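Local coordinates for methylmalonyl-CoA carboxyltransferase 12S subunit (Propionibacterium freudenreichii, PDB 1ON3), which catalyses transfer of the carboxyl group from methylmalonyl-CoA to the biotin of the 1.3S subunit, forming propanoyl-CoA and carboxylated biotin, at residues E[17-22]-E[63-68]; E[37-40]-E[44-47]; E[73-78]-E[144-149]; E[121-126]-E[155-160]. All coordinates share one frame; numbering follows the deposited sequence.

How the contacts relate
All four contacts lie in the N-terminal carboxyltransferase half of the chain, and contact 3 reaches the substrate: Ile144 and Gln145 line the adenine end of methylmalonyl-CoA. Contact 2 lies near the same pocket, with the side chain of Gln38 about 8 Å from the bound CoA ester. The loop of contact 1 links two others. His68 NE2 lies 2.6 Å from Met75 O of contact 3, a probable hydrogen bond, and Arg66 pairs with Glu121 of contact 4 in one of its two conformers. Segments of contacts 3 and 4 both include parts of helix 147-164, their centres about 22 Å apart, and both touch the third subunit. Helix 12-27 of contact 1 is followed in the chain by helix 32-40 of contact 2.

Contact 1 (E[17-22]-E[63-68]); sequences EQLAEQ and GAFRKH
Leu19 and Gln22, one turn apart on helix 12-27, both rest against the far end of the Phe65 ring. The methyl CD1 of Leu19 comes within 3.7 Å of Phe65 CZ and lies almost as close to CE1, approaching the ring obliquely. Gln22 meets the ring edge with its CB, which stands close to the ring plane, 3.8 Å from Phe65 CE2. Phe65 CG stands anti to the carbonyl carbon and beside the backbone N (chi1 -68°), which points the ring at the helix, while a type I turn from Gly63 to Arg66 holds the backbone behind it; Arg66 N donates to Gly63 O across that turn at 3.0 Å. Further along the same helix, Arg23 and Ile26 also touch the ring. Tyr478 of the second subunit meets it edge-to-face and packs on Leu19 as well, and Ala481 of that subunit adds to the covering. What joins the N-terminal helix to the loop after strand 60-62 is therefore van der Waals contact around one buried aromatic ring, and because a neighbouring chain shares that ring, the contact belongs to the hexamer interface as much as to the fold of this subunit.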
loop_
_atom_site.group_PDB
_atom_site.type_symbol
_atom_site.label_atom_id
_atom_site.label_comp_id
_atom_site.label_asym_id
_atom_site.label_seq_id
_atom_site.Cartn_x
_atom_site.Cartn_y
_atom_site.Cartn_z
ATOM N N GLU E 17 10.677 1.355 52.435
ATOM C CA GLU E 17 11.816 0.609 52.969
ATOM C C GLU E 17 11.588 -0.889 52.744
ATOM O O GLU E 17 12.503 -1.628 52.370
ATOM C CB GLU E 17 11.985 0.885 54.470
ATOM C CG GLU E 17 12.539 2.272 54.793
ATOM C CD GLU E 17 12.554 2.567 56.288
ATOM O OE1 GLU E 17 13.102 3.623 56.682
ATOM O OE2 GLU E 17 12.013 1.748 57.067
ATOM N N GLN E 18 10.363 -1.328 52.992
ATOM C CA GLN E 18 9.993 -2.726 52.806
ATOM C C GLN E 18 10.238 -3.103 51.347
ATOM O O GLN E 18 10.794 -4.166 51.043
ATOM C CB GLN E 18 8.514 -2.910 53.174
ATOM C CG GLN E 18 7.925 -4.286 52.893
ATOM C CD GLN E 18 6.471 -4.375 53.330
ATOM O OE1 GLN E 18 5.658 -3.519 52.989
ATOM N NE2 GLN E 18 6.137 -5.419 54.091
ATOM N N LEU E 19 9.832 -2.219 50.441
ATOM C CA LEU E 19 10.019 -2.466 49.013
ATOM C C LEU E 19 11.477 -2.743 48.696
ATOM O O LEU E 19 11.796 -3.720 48.015
ATOM C CB LEU E 19 9.528 -1.268 48.192
ATOM C CG LEU E 19 9.820 -1.317 46.679
ATOM C CD1 LEU E 19 9.224 -2.581 46.051
ATOM C CD2 LEU E 19 9.247 -0.072 46.020
ATOM N N ALA E 20 12.366 -1.880 49.180
ATOM C CA ALA E 20 13.799 -2.059 48.933
ATOM C C ALA E 20 14.298 -3.398 49.473
ATOM O O ALA E 20 15.082 -4.078 48.819
ATOM C CB ALA E 20 14.588 -0.919 49.554
ATOM N N GLU E 21 13.845 -3.771 50.668
ATOM C CA GLU E 21 14.246 -5.047 51.270
ATOM C C GLU E 21 13.839 -6.229 50.383
ATOM O O GLU E 21 14.638 -7.138 50.127
ATOM C CB GLU E 21 13.607 -5.195 52.662
ATOM C CG GLU E 21 14.123 -4.155 53.650
ATOM C CD GLU E 21 13.378 -4.124 54.983
ATOM O OE1 GLU E 21 13.917 -3.495 55.917
ATOM O OE2 GLU E 21 12.270 -4.697 55.105
ATOM N N GLN E 22 12.595 -6.213 49.920
ATOM C CA GLN E 22 12.082 -7.286 49.075
ATOM C C GLN E 22 12.805 -7.352 47.733
ATOM O O GLN E 22 13.071 -8.431 47.221
ATOM C CB GLN E 22 10.583 -7.102 48.840
ATOM C CG GLN E 22 9.761 -7.168 50.112
ATOM C CD GLN E 22 9.916 -8.499 50.822
ATOM O OE1 GLN E 22 10.243 -8.550 52.009
ATOM N NE2 GLN E 22 9.684 -9.587 50.095
ATOM N N GLY E 63 9.407 -7.067 35.709
ATOM C CA GLY E 63 9.115 -8.387 36.252
ATOM C C GLY E 63 10.030 -8.929 37.339
ATOM O O GLY E 63 10.100 -10.148 37.535
ATOM N N ALA E 64 10.736 -8.055 38.047
ATOM C CA ALA E 64 11.594 -8.529 39.131
ATOM C C ALA E 64 10.685 -9.290 40.096
ATOM O O ALA E 64 11.010 -10.392 40.543
ATOM C CB ALA E 64 12.249 -7.351 39.857
ATOM N N PHE E 65 9.530 -8.706 40.400
ATOM C CA PHE E 65 8.606 -9.336 41.337
ATOM C C PHE E 65 7.647 -10.354 40.737
ATOM O O PHE E 65 6.796 -10.886 41.449
ATOM C CB PHE E 65 7.803 -8.273 42.085
ATOM C CG PHE E 65 8.628 -7.450 43.023
ATOM C CD1 PHE E 65 9.009 -6.158 42.684
ATOM C CD2 PHE E 65 9.056 -7.980 44.238
ATOM C CE1 PHE E 65 9.811 -5.402 43.540
ATOM C CE2 PHE E 65 9.855 -7.230 45.096
ATOM C CZ PHE E 65 10.232 -5.938 44.741
ATOM N N ARG E 66 7.779 -10.625 39.439
ATOM C CA ARG E 66 6.911 -11.598 38.767
ATOM C C ARG E 66 7.116 -12.981 39.385
ATOM O O ARG E 66 8.243 -13.356 39.703
ATOM C CB ARG E 66 7.246 -11.651 37.272
ATOM C CG ARG E 66 6.318 -12.514 36.437
ATOM C CD ARG E 66 4.988 -11.835 36.181
ATOM N NE ARG E 66 4.197 -12.567 35.196
ATOM C CZ ARG E 66 4.164 -12.292 33.896
ATOM N NH1 ARG E 66 4.875 -11.286 33.394
ATOM N NH2 ARG E 66 3.430 -13.038 33.090
ATOM N N LYS E 67 6.036 -13.752 39.526
ATOM C CA LYS E 67 6.135 -15.073 40.141
ATOM C C LYS E 67 5.411 -16.157 39.378
ATOM O O LYS E 67 4.374 -15.908 38.768
ATOM C CB LYS E 67 5.566 -15.035 41.558
ATOM C CG LYS E 67 6.368 -14.214 42.536
ATOM C CD LYS E 67 5.727 -14.305 43.915
ATOM C CE LYS E 67 6.456 -13.450 44.938
ATOM N NZ LYS E 67 5.751 -13.513 46.253
ATOM N N HIS E 68 5.953 -17.369 39.444
ATOM C CA HIS E 68 5.358 -18.517 38.782
ATOM C C HIS E 68 3.990 -18.805 39.401
ATOM O O HIS E 68 3.744 -18.490 40.566
ATOM C CB HIS E 68 6.250 -19.754 38.939
ATOM C CG HIS E 68 6.298 -20.302 40.337
ATOM N ND1 HIS E 68 7.029 -19.712 41.346
ATOM C CD2 HIS E 68 5.711 -21.390 40.887
ATOM C CE1 HIS E 68 6.894 -20.416 42.456
ATOM N NE2 HIS E 68 6.099 -21.439 42.205
#

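Contact 2 (E[37-40]-E[44-47]); sequences KQHS and QTAR
Gln38 swings its CG anti to the backbone N (chi1 177°) and then bends at chi2, 88°, which carries its amide across to the backbone of Gln44. NE2 donates to Gln44 O at 3.0 Å in a nearly straight bond, N-H...O 167°. The acceptor lies close to the plane of the Gln38 amide, whereas the donor itself is tilted from the plane of the Gln44 carbonyl. NE2 also bonds to Asp138 OD2, so the buried amide nitrogen is gripped by two acceptors and its rotation is fixed. One residue on, His39 brings its ring obliquely to Thr45: NE2 comes 3.8 Å from the methyl CG2 of Thr45, and CD2 has Gln44 CA near the ring plane at 4.3 Å. The Gln38 bond and His39 thus bridge the short turn between helix 32-40 and the next helix. Thr45 is the N-cap of helix 46-53. Its OG1 caps a backbone N of the first turn and Glu48 OE2 takes the backbone N of Thr45 in return, as in a capping box. Glu48 OE2 also bonds to His39 NE2, tying the ring to the capped end. Gln44 N is held by Asp241 OD1. Phe104, a residue of the CoA pocket, touches Gln38.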
loop_
_atom_site.group_PDB
_atom_site.type_symbol
_atom_site.label_atom_id
_atom_site.label_comp_id
_atom_site.label_asym_id
_atom_site.label_seq_id
_atom_site.Cartn_x
_atom_site.Cartn_y
_atom_site.Cartn_z
ATOM N N LYS E 37 29.122 -20.703 44.042
ATOM C CA LYS E 37 29.429 -21.834 43.177
ATOM C C LYS E 37 29.523 -21.367 41.723
ATOM O O LYS E 37 30.414 -21.797 40.976
ATOM C CB LYS E 37 28.369 -22.927 43.301
ATOM C CG LYS E 37 28.633 -24.123 42.395
ATOM C CD LYS E 37 27.672 -25.267 42.693
ATOM C CE LYS E 37 28.041 -26.525 41.919
ATOM N NZ LYS E 37 27.168 -27.687 42.287
ATOM N N GLN E 38 28.600 -20.493 41.324
ATOM C CA GLN E 38 28.595 -19.966 39.961
ATOM C C GLN E 38 29.953 -19.300 39.736
ATOM O O GLN E 38 30.655 -19.598 38.762
ATOM C CB GLN E 38 27.451 -18.953 39.780
ATOM C CG GLN E 38 27.401 -18.291 38.390
ATOM C CD GLN E 38 26.596 -19.073 37.355
ATOM O OE1 GLN E 38 26.338 -20.279 37.504
ATOM N NE2 GLN E 38 26.201 -18.383 36.285
ATOM N N HIS E 39 30.335 -18.418 40.654
ATOM C CA HIS E 39 31.610 -17.733 40.549
ATOM C C HIS E 39 32.809 -18.678 40.542
ATOM O O HIS E 39 33.779 -18.456 39.812
ATOM C CB HIS E 39 31.750 -16.730 41.684
ATOM C CG HIS E 39 30.973 -15.476 41.461
ATOM N ND1 HIS E 39 30.609 -14.632 42.487
ATOM C CD2 HIS E 39 30.514 -14.906 40.322
ATOM C CE1 HIS E 39 29.958 -13.595 41.990
ATOM N NE2 HIS E 39 29.887 -13.736 40.679
ATOM N N SER E 40 32.745 -19.732 41.342
ATOM C CA SER E 40 33.847 -20.681 41.402
ATOM C C SER E 40 34.017 -21.385 40.060
ATOM O O SER E 40 35.120 -21.805 39.721
ATOM C CB SER E 40 33.606 -21.719 42.500
ATOM O OG SER E 40 32.647 -22.675 42.087
ATOM N N GLN E 44 29.864 -15.440 35.598
ATOM C CA GLN E 44 29.261 -14.300 36.277
ATOM C C GLN E 44 27.797 -14.683 36.543
ATOM O O GLN E 44 27.304 -15.651 35.981
ATOM C CB GLN E 44 29.314 -13.060 35.373
ATOM C CG GLN E 44 30.730 -12.581 35.051
ATOM C CD GLN E 44 30.761 -11.451 34.033
ATOM O OE1 GLN E 44 31.831 -10.992 33.638
ATOM N NE2 GLN E 44 29.587 -10.996 33.605
ATOM N N THR E 45 27.107 -13.933 37.399
ATOM C CA THR E 45 25.693 -14.211 37.674
ATOM C C THR E 45 24.866 -13.538 36.585
ATOM O O THR E 45 25.385 -12.751 35.805
ATOM C CB THR E 45 25.238 -13.592 38.992
ATOM O OG1 THR E 45 25.352 -12.166 38.893
ATOM C CG2 THR E 45 26.096 -14.083 40.140
ATOM N N ALA E 46 23.577 -13.837 36.548
ATOM C CA ALA E 46 22.683 -13.227 35.571
ATOM C C ALA E 46 22.702 -11.697 35.647
ATOM O O ALA E 46 22.712 -11.022 34.622
ATOM C CB ALA E 46 21.278 -13.723 35.796
ATOM N N ARG E 47 22.707 -11.142 36.858
ATOM C CA ARG E 47 22.688 -9.694 36.986
ATOM C C ARG E 47 24.025 -9.029 36.700
ATOM O O ARG E 47 24.057 -7.907 36.203
ATOM C CB ARG E 47 22.131 -9.301 38.359
ATOM C CG ARG E 47 20.640 -9.646 38.447
ATOM C CD ARG E 47 20.032 -9.512 39.836
ATOM N NE ARG E 47 18.629 -9.926 39.800
ATOM C CZ ARG E 47 17.626 -9.155 39.387
ATOM N NH1 ARG E 47 17.850 -7.904 38.978
ATOM N NH2 ARG E 47 16.400 -9.639 39.362
#

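Contact 3 (E[73-78]-E[144-149]); sequences FGMDKA and IQEGID. With MCA (methylmalonyl-coenzyme A), chain T.
Gln145 takes the middle place, with Phe73 and Met75 packed against its aliphatic part. Met75 crosses it at about a right angle, CG lying 3.9 Å from Gln145 CB. Bends at chi2 and chi3 of Met75 then bring its methyl CE to Glu146 OE2, 3.7 Å away. That carboxylate oxygen is already engaged by Thr70 OG1 and by a salt bridge to Arg143, so the methyl merely packs against it. Phe73 turns the edge of its ring to Gln145 O, which lies in the ring plane, 3.7 Å from CD2. The Gln145 chain bends at chi2 (94°), sending its amide out to the ligand, and NE2 comes 3.3 Å from C2 of the adenine. A water donates to Gln145 OE1 at 3.0 Å and only weakly to Phe73 O. Next to Gln145, Ile144 N donates to adenine N1 of methylmalonyl-CoA over 3.0 Å, nearly straight at 171°. Tyr470 and Phe449 of the third subunit meet the Phe73 ring. Met439 of that subunit packs on Ile144, placing the adenine site at a subunit boundary. Residues 144-146 form a 3-10 turn between strand 133-139 and helix 147-164, flanked by the long loop from strand 60-62 to strand 85-92.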
loop_
_atom_site.group_PDB
_atom_site.type_symbol
_atom_site.label_atom_id
_atom_site.label_comp_id
_atom_site.label_asym_id
_atom_site.label_seq_id
_atom_site.Cartn_x
_atom_site.Cartn_y
_atom_site.Cartn_z
ATOM N N PHE E 73 4.105 -30.762 41.871
ATOM C CA PHE E 73 5.405 -31.259 42.298
ATOM C C PHE E 73 6.283 -30.264 43.060
ATOM O O PHE E 73 7.452 -30.053 42.726
ATOM C CB PHE E 73 6.141 -31.833 41.082
ATOM C CG PHE E 73 5.374 -32.936 40.385
ATOM C CD1 PHE E 73 5.120 -34.141 41.037
ATOM C CD2 PHE E 73 4.855 -32.748 39.107
ATOM C CE1 PHE E 73 4.360 -35.143 40.427
ATOM C CE2 PHE E 73 4.093 -33.742 38.488
ATOM C CZ PHE E 73 3.843 -34.943 39.150
ATOM N N GLY E 74 5.697 -29.653 44.084
ATOM C CA GLY E 74 6.427 -28.726 44.924
ATOM C C GLY E 74 6.503 -27.286 44.467
ATOM O O GLY E 74 7.040 -26.444 45.183
ATOM N N MET E 75 5.965 -26.979 43.292
ATOM C CA MET E 75 6.035 -25.607 42.821
ATOM C C MET E 75 5.185 -24.674 43.667
ATOM O O MET E 75 5.448 -23.471 43.731
ATOM C CB MET E 75 5.629 -25.534 41.349
ATOM C CG MET E 75 6.609 -26.234 40.418
ATOM S SD MET E 75 8.325 -25.681 40.595
ATOM C CE MET E 75 8.148 -23.892 40.262
ATOM N N ASP E 76 4.181 -25.232 44.343
ATOM C CA ASP E 76 3.290 -24.432 45.181
ATOM C C ASP E 76 4.002 -23.816 46.377
ATOM O O ASP E 76 3.603 -22.760 46.873
ATOM C CB ASP E 76 2.107 -25.277 45.668
ATOM C CG ASP E 76 2.537 -26.532 46.417
ATOM O OD1 ASP E 76 1.668 -27.126 47.090
ATOM O OD2 ASP E 76 3.720 -26.935 46.333
ATOM N N LYS E 77 5.063 -24.468 46.831
ATOM C CA LYS E 77 5.826 -23.980 47.973
ATOM C C LYS E 77 7.152 -23.351 47.550
ATOM O O LYS E 77 7.799 -22.664 48.338
ATOM C CB LYS E 77 6.095 -25.141 48.941
ATOM C CG LYS E 77 6.813 -26.336 48.292
ATOM C CD LYS E 77 8.268 -26.001 47.922
ATOM C CE LYS E 77 8.923 -27.070 47.060
ATOM N NZ LYS E 77 10.266 -26.630 46.575
ATOM N N ALA E 78 7.562 -23.591 46.307
ATOM C CA ALA E 78 8.834 -23.069 45.835
ATOM C C ALA E 78 8.906 -21.552 45.712
ATOM O O ALA E 78 7.954 -20.898 45.278
ATOM C CB ALA E 78 9.196 -23.718 44.500
ATOM N N ILE E 144 11.157 -29.147 34.449
ATOM C CA ILE E 144 10.486 -30.439 34.482
ATOM C C ILE E 144 9.257 -30.593 35.378
ATOM O O ILE E 144 8.324 -31.328 35.023
ATOM C CB ILE E 144 11.517 -31.551 34.794
ATOM C CG1 ILE E 144 12.517 -31.666 33.627
ATOM C CG2 ILE E 144 10.822 -32.870 34.999
ATOM C CD1 ILE E 144 13.735 -32.574 33.916
ATOM N N GLN E 145 9.247 -29.918 36.526
ATOM C CA GLN E 145 8.105 -29.995 37.440
ATOM C C GLN E 145 6.841 -29.378 36.828
ATOM O O GLN E 145 5.725 -29.680 37.264
ATOM C CB GLN E 145 8.400 -29.265 38.760
ATOM C CG GLN E 145 9.470 -29.894 39.658
ATOM C CD GLN E 145 10.858 -29.303 39.443
ATOM O OE1 GLN E 145 11.703 -29.331 40.344
ATOM N NE2 GLN E 145 11.104 -28.777 38.252
ATOM N N GLU E 146 7.016 -28.509 35.832
ATOM C CA GLU E 146 5.879 -27.839 35.195
ATOM C C GLU E 146 5.322 -28.548 33.956
ATOM O O GLU E 146 4.448 -28.019 33.267
ATOM C CB GLU E 146 6.246 -26.379 34.866
ATOM C CG GLU E 146 6.555 -25.559 36.110
ATOM C CD GLU E 146 6.833 -24.103 35.818
ATOM O OE1 GLU E 146 6.948 -23.750 34.625
ATOM O OE2 GLU E 146 6.940 -23.315 36.786
ATOM N N GLY E 147 5.843 -29.737 33.681
ATOM C CA GLY E 147 5.361 -30.545 32.575
ATOM C C GLY E 147 5.025 -29.820 31.287
ATOM O O GLY E 147 5.858 -29.083 30.750
ATOM N N ILE E 148 3.805 -30.013 30.785
ATOM C CA ILE E 148 3.436 -29.369 29.525
ATOM C C ILE E 148 3.326 -27.849 29.603
ATOM O O ILE E 148 3.254 -27.186 28.576
ATOM C CB ILE E 148 2.138 -29.962 28.921
ATOM C CG1 ILE E 148 0.923 -29.625 29.786
ATOM C CG2 ILE E 148 2.289 -31.472 28.764
ATOM C CD1 ILE E 148 -0.391 -30.097 29.165
ATOM N N ASP E 149 3.327 -27.291 30.810
ATOM C CA ASP E 149 3.268 -25.843 30.939
ATOM C C ASP E 149 4.587 -25.194 30.509
ATOM O O ASP E 149 4.589 -24.182 29.804
ATOM C CB ASP E 149 2.940 -25.432 32.379
ATOM C CG ASP E 149 1.542 -25.839 32.791
ATOM O OD1 ASP E 149 0.652 -25.915 31.908
ATOM O OD2 ASP E 149 1.334 -26.070 34.000
HETATM C C8 MCA T . 18.402 -28.602 36.219
HETATM N N9 MCA T . 17.599 -28.511 37.360
HETATM C C4 MCA T . 16.305 -28.637 36.880
HETATM C C5 MCA T . 16.435 -28.791 35.479
HETATM N N7 MCA T . 17.762 -28.768 35.090
HETATM N N3 MCA T . 15.110 -28.614 37.599
HETATM C C2 MCA T . 14.007 -28.767 36.787
HETATM N N1 MCA T . 14.011 -28.924 35.420
HETATM C C6 MCA T . 15.218 -28.939 34.724
HETATM N N6 MCA T . 15.174 -29.089 33.396
HETATM C "C1'" MCA T . 17.899 -28.336 38.676
HETATM C "C2'" MCA T . 18.588 -29.597 39.206
HETATM O "O2'" MCA T . 17.652 -30.552 39.621
HETATM C "C3'" MCA T . 19.477 -29.022 40.281
HETATM O "O3'" MCA T . 18.758 -28.953 41.500
HETATM C "C4'" MCA T . 19.900 -27.628 39.780
HETATM O "O4'" MCA T . 18.844 -27.272 38.808
HETATM C "C5'" MCA T . 21.257 -27.508 38.977
HETATM O "O5'" MCA T . 21.723 -28.617 38.886
HETATM P P1 MCA T . 22.756 -29.534 39.014
HETATM O O11 MCA T . 22.422 -30.823 38.695
HETATM O O12 MCA T . 22.967 -29.230 40.297
HETATM O O6 MCA T . 24.024 -29.274 38.009
HETATM P P2 MCA T . 25.023 -29.214 37.131
HETATM O O21 MCA T . 25.531 -30.326 37.783
HETATM O O22 MCA T . 25.685 -28.000 36.864
HETATM O O7 MCA T . 24.359 -29.774 35.784
HETATM C CPB MCA T . 23.415 -29.278 35.231
HETATM C CPA MCA T . 22.702 -29.782 33.988
HETATM C CP7 MCA T . 21.827 -30.813 34.737
HETATM C CP9 MCA T . 23.670 -30.244 32.873
HETATM C CP8 MCA T . 21.868 -28.604 33.424
HETATM O OP3 MCA T . 21.092 -30.317 35.607
HETATM C CP6 MCA T . 20.894 -31.632 34.050
HETATM O OP2 MCA T . 21.331 -32.343 33.072
HETATM N NP2 MCA T . 19.469 -31.619 34.440
HETATM C CP5 MCA T . 18.572 -31.869 33.363
HETATM C CP4 MCA T . 18.377 -31.729 31.953
HETATM C CP3 MCA T . 17.149 -31.991 31.222
HETATM O OP1 MCA T . 16.773 -33.250 31.562
HETATM N NP1 MCA T . 16.299 -31.273 30.264
HETATM C CP2 MCA T . 15.161 -32.060 29.879
HETATM C CP1 MCA T . 14.301 -31.185 29.070
HETATM P P3 MCA T . 18.981 -28.627 43.099
HETATM O O31 MCA T . 19.798 -29.880 43.192
HETATM O O32 MCA T . 17.650 -28.760 43.780
HETATM O O33 MCA T . 19.796 -27.428 43.511
HETATM S S MCA T . 13.006 -31.798 28.528
HETATM C CS1 MCA T . 12.894 -30.293 27.895
HETATM O OS1 MCA T . 13.606 -29.250 27.939
HETATM C CS2 MCA T . 12.638 -30.401 26.520
HETATM C CS3 MCA T . 11.527 -29.840 26.069
HETATM C CS4 MCA T . 13.379 -30.947 25.263
HETATM O OS4 MCA T . 12.770 -31.320 24.259
HETATM O OS5 MCA T . 14.598 -30.980 25.359
HETATM O O HOH W 1 10.866 -30.610 42.944
#

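Contact 4 (E[121-126]-E[155-160]); sequences ETMEQA and GKMFFA
Glu121 O, half a turn before the Met123 that faces Ala160, is gripped by two donors from one residue. Gln125 N takes it in the usual helical bond of 3.0 Å, and Gln125 NE2 bonds to it at 3.3 Å from the opposite face of the carbonyl plane. The oxygen lies in the plane of the Gln125 amide, although the N-H...O angle of 144° leaves this second bond well bent. Across the contact itself the meeting is apolar. Met123 has its CG anti to the carbonyl carbon and runs extended to the sulfur, then bends at chi3 (66°), which lays the methyl CE against the neighbouring helix. CE stands 3.5 Å from Ala160 CB and 3.4 Å from Ala160 C, a tight fit in which the small alanine lets the terminal methyl come right up to the helix backbone. Met157, one turn earlier, stays at a looser distance, its CG 4.5 Å from Met123 SD. Asn161 and Leu164 of helix 147-164 also touch the Met123 side chain, and Val120 reaches Ala160 from helix 113-129. Glu124 OE2 also forms a salt bridge to Lys163 of helix 147-164. Strand 133-139 separates the two helices in sequence and follows strand 95-102 in parallel, with strand 170-175 next to it: these are the neighbouring helices of successive beta-alpha-beta crossovers, the layered packing of the ClpP/crotonase fold.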
loop_
_atom_site.group_PDB
_atom_site.type_symbol
_atom_site.label_atom_id
_atom_site.label_comp_id
_atom_site.label_asym_id
_atom_site.label_seq_id
_atom_site.Cartn_x
_atom_site.Cartn_y
_atom_site.Cartn_z
ATOM N N GLU E 121 7.632 -11.496 26.410
ATOM C CA GLU E 121 7.117 -10.141 26.548
ATOM C C GLU E 121 8.227 -9.133 26.267
ATOM O O GLU E 121 7.994 -8.093 25.650
ATOM C CB GLU E 121 6.481 -9.958 27.937
ATOM C CG GLU E 121 4.965 -10.222 27.898
ATOM C CD GLU E 121 4.369 -10.652 29.231
ATOM O OE1 GLU E 121 4.889 -10.231 30.291
ATOM O OE2 GLU E 121 3.367 -11.407 29.211
ATOM N N THR E 122 9.444 -9.455 26.687
ATOM C CA THR E 122 10.579 -8.566 26.451
ATOM C C THR E 122 10.918 -8.545 24.968
ATOM O O THR E 122 11.284 -7.511 24.424
ATOM C CB THR E 122 11.813 -9.005 27.263
ATOM O OG1 THR E 122 11.472 -9.021 28.651
ATOM C CG2 THR E 122 12.965 -8.037 27.057
ATOM N N MET E 123 10.801 -9.696 24.315
ATOM C CA MET E 123 11.061 -9.776 22.877
ATOM C C MET E 123 10.004 -8.962 22.118
ATOM O O MET E 123 10.318 -8.272 21.133
ATOM C CB MET E 123 11.003 -11.244 22.432
ATOM C CG MET E 123 12.159 -12.078 22.968
ATOM S SD MET E 123 11.924 -13.820 22.612
ATOM C CE MET E 123 12.043 -13.836 20.799
ATOM N N GLU E 124 8.748 -9.055 22.557
ATOM C CA GLU E 124 7.670 -8.298 21.915
ATOM C C GLU E 124 7.923 -6.808 22.081
ATOM O O GLU E 124 7.561 -6.027 21.204
ATOM C CB GLU E 124 6.294 -8.640 22.510
ATOM C CG GLU E 124 5.810 -10.076 22.250
ATOM C CD GLU E 124 5.346 -10.346 20.816
ATOM O OE1 GLU E 124 4.952 -11.507 20.549
ATOM O OE2 GLU E 124 5.362 -9.425 19.957
ATOM N N GLN E 125 8.512 -6.408 23.207
ATOM C CA GLN E 125 8.817 -4.994 23.418
ATOM C C GLN E 125 9.955 -4.555 22.492
ATOM O O GLN E 125 9.963 -3.423 22.008
ATOM C CB GLN E 125 9.204 -4.716 24.874
ATOM C CG GLN E 125 8.161 -5.151 25.902
ATOM C CD GLN E 125 6.756 -4.685 25.571
ATOM O OE1 GLN E 125 6.463 -3.488 25.595
ATOM N NE2 GLN E 125 5.873 -5.634 25.260
ATOM N N ALA E 126 10.933 -5.428 22.265
ATOM C CA ALA E 126 12.026 -5.077 21.353
ATOM C C ALA E 126 11.446 -4.868 19.952
ATOM O O ALA E 126 11.840 -3.944 19.240
ATOM C CB ALA E 126 13.095 -6.197 21.310
ATOM N N GLY E 155 7.402 -23.203 23.186
ATOM C CA GLY E 155 6.712 -23.015 21.919
ATOM C C GLY E 155 6.520 -21.523 21.651
ATOM O O GLY E 155 6.812 -21.039 20.554
ATOM N N LYS E 156 6.045 -20.783 22.656
ATOM C CA LYS E 156 5.834 -19.338 22.492
ATOM C C LYS E 156 7.151 -18.617 22.219
ATOM O O LYS E 156 7.203 -17.710 21.384
ATOM C CB LYS E 156 5.150 -18.737 23.726
ATOM C CG LYS E 156 3.694 -19.238 23.947
ATOM C CD LYS E 156 3.047 -18.560 25.157
ATOM C CE LYS E 156 1.598 -18.985 25.345
ATOM N NZ LYS E 156 1.447 -20.450 25.567
ATOM N N MET E 157 8.217 -19.021 22.904
ATOM C CA MET E 157 9.516 -18.396 22.681
ATOM C C MET E 157 10.049 -18.625 21.257
ATOM O O MET E 157 10.573 -17.691 20.630
ATOM C CB MET E 157 10.553 -18.907 23.678
ATOM C CG MET E 157 11.903 -18.195 23.534
ATOM S SD MET E 157 13.170 -18.766 24.683
ATOM C CE MET E 157 12.390 -18.290 26.251
ATOM N N PHE E 158 9.930 -19.853 20.747
ATOM C CA PHE E 158 10.428 -20.146 19.399
ATOM C C PHE E 158 9.646 -19.335 18.376
ATOM O O PHE E 158 10.225 -18.764 17.447
ATOM C CB PHE E 158 10.304 -21.649 19.060
ATOM C CG PHE E 158 11.049 -22.563 20.007
ATOM C CD1 PHE E 158 12.163 -22.112 20.715
ATOM C CD2 PHE E 158 10.642 -23.891 20.171
ATOM C CE1 PHE E 158 12.875 -22.972 21.587
ATOM C CE2 PHE E 158 11.337 -24.755 21.027
ATOM C CZ PHE E 158 12.456 -24.295 21.738
ATOM N N PHE E 159 8.328 -19.282 18.543
ATOM C CA PHE E 159 7.493 -18.524 17.621
ATOM C C PHE E 159 7.894 -17.048 17.641
ATOM O O PHE E 159 7.901 -16.385 16.608
ATOM C CB PHE E 159 6.021 -18.675 17.999
ATOM C CG PHE E 159 5.073 -18.033 17.019
ATOM C CD1 PHE E 159 4.691 -16.703 17.167
ATOM C CD2 PHE E 159 4.565 -18.764 15.950
ATOM C CE1 PHE E 159 3.809 -16.101 16.261
ATOM C CE2 PHE E 159 3.682 -18.184 15.031
ATOM C CZ PHE E 159 3.301 -16.847 15.183
ATOM N N ALA E 160 8.232 -16.543 18.825
ATOM C CA ALA E 160 8.636 -15.146 18.976
ATOM C C ALA E 160 9.990 -14.889 18.293
ATOM O O ALA E 160 10.185 -13.841 17.668
ATOM C CB ALA E 160 8.703 -14.775 20.478
#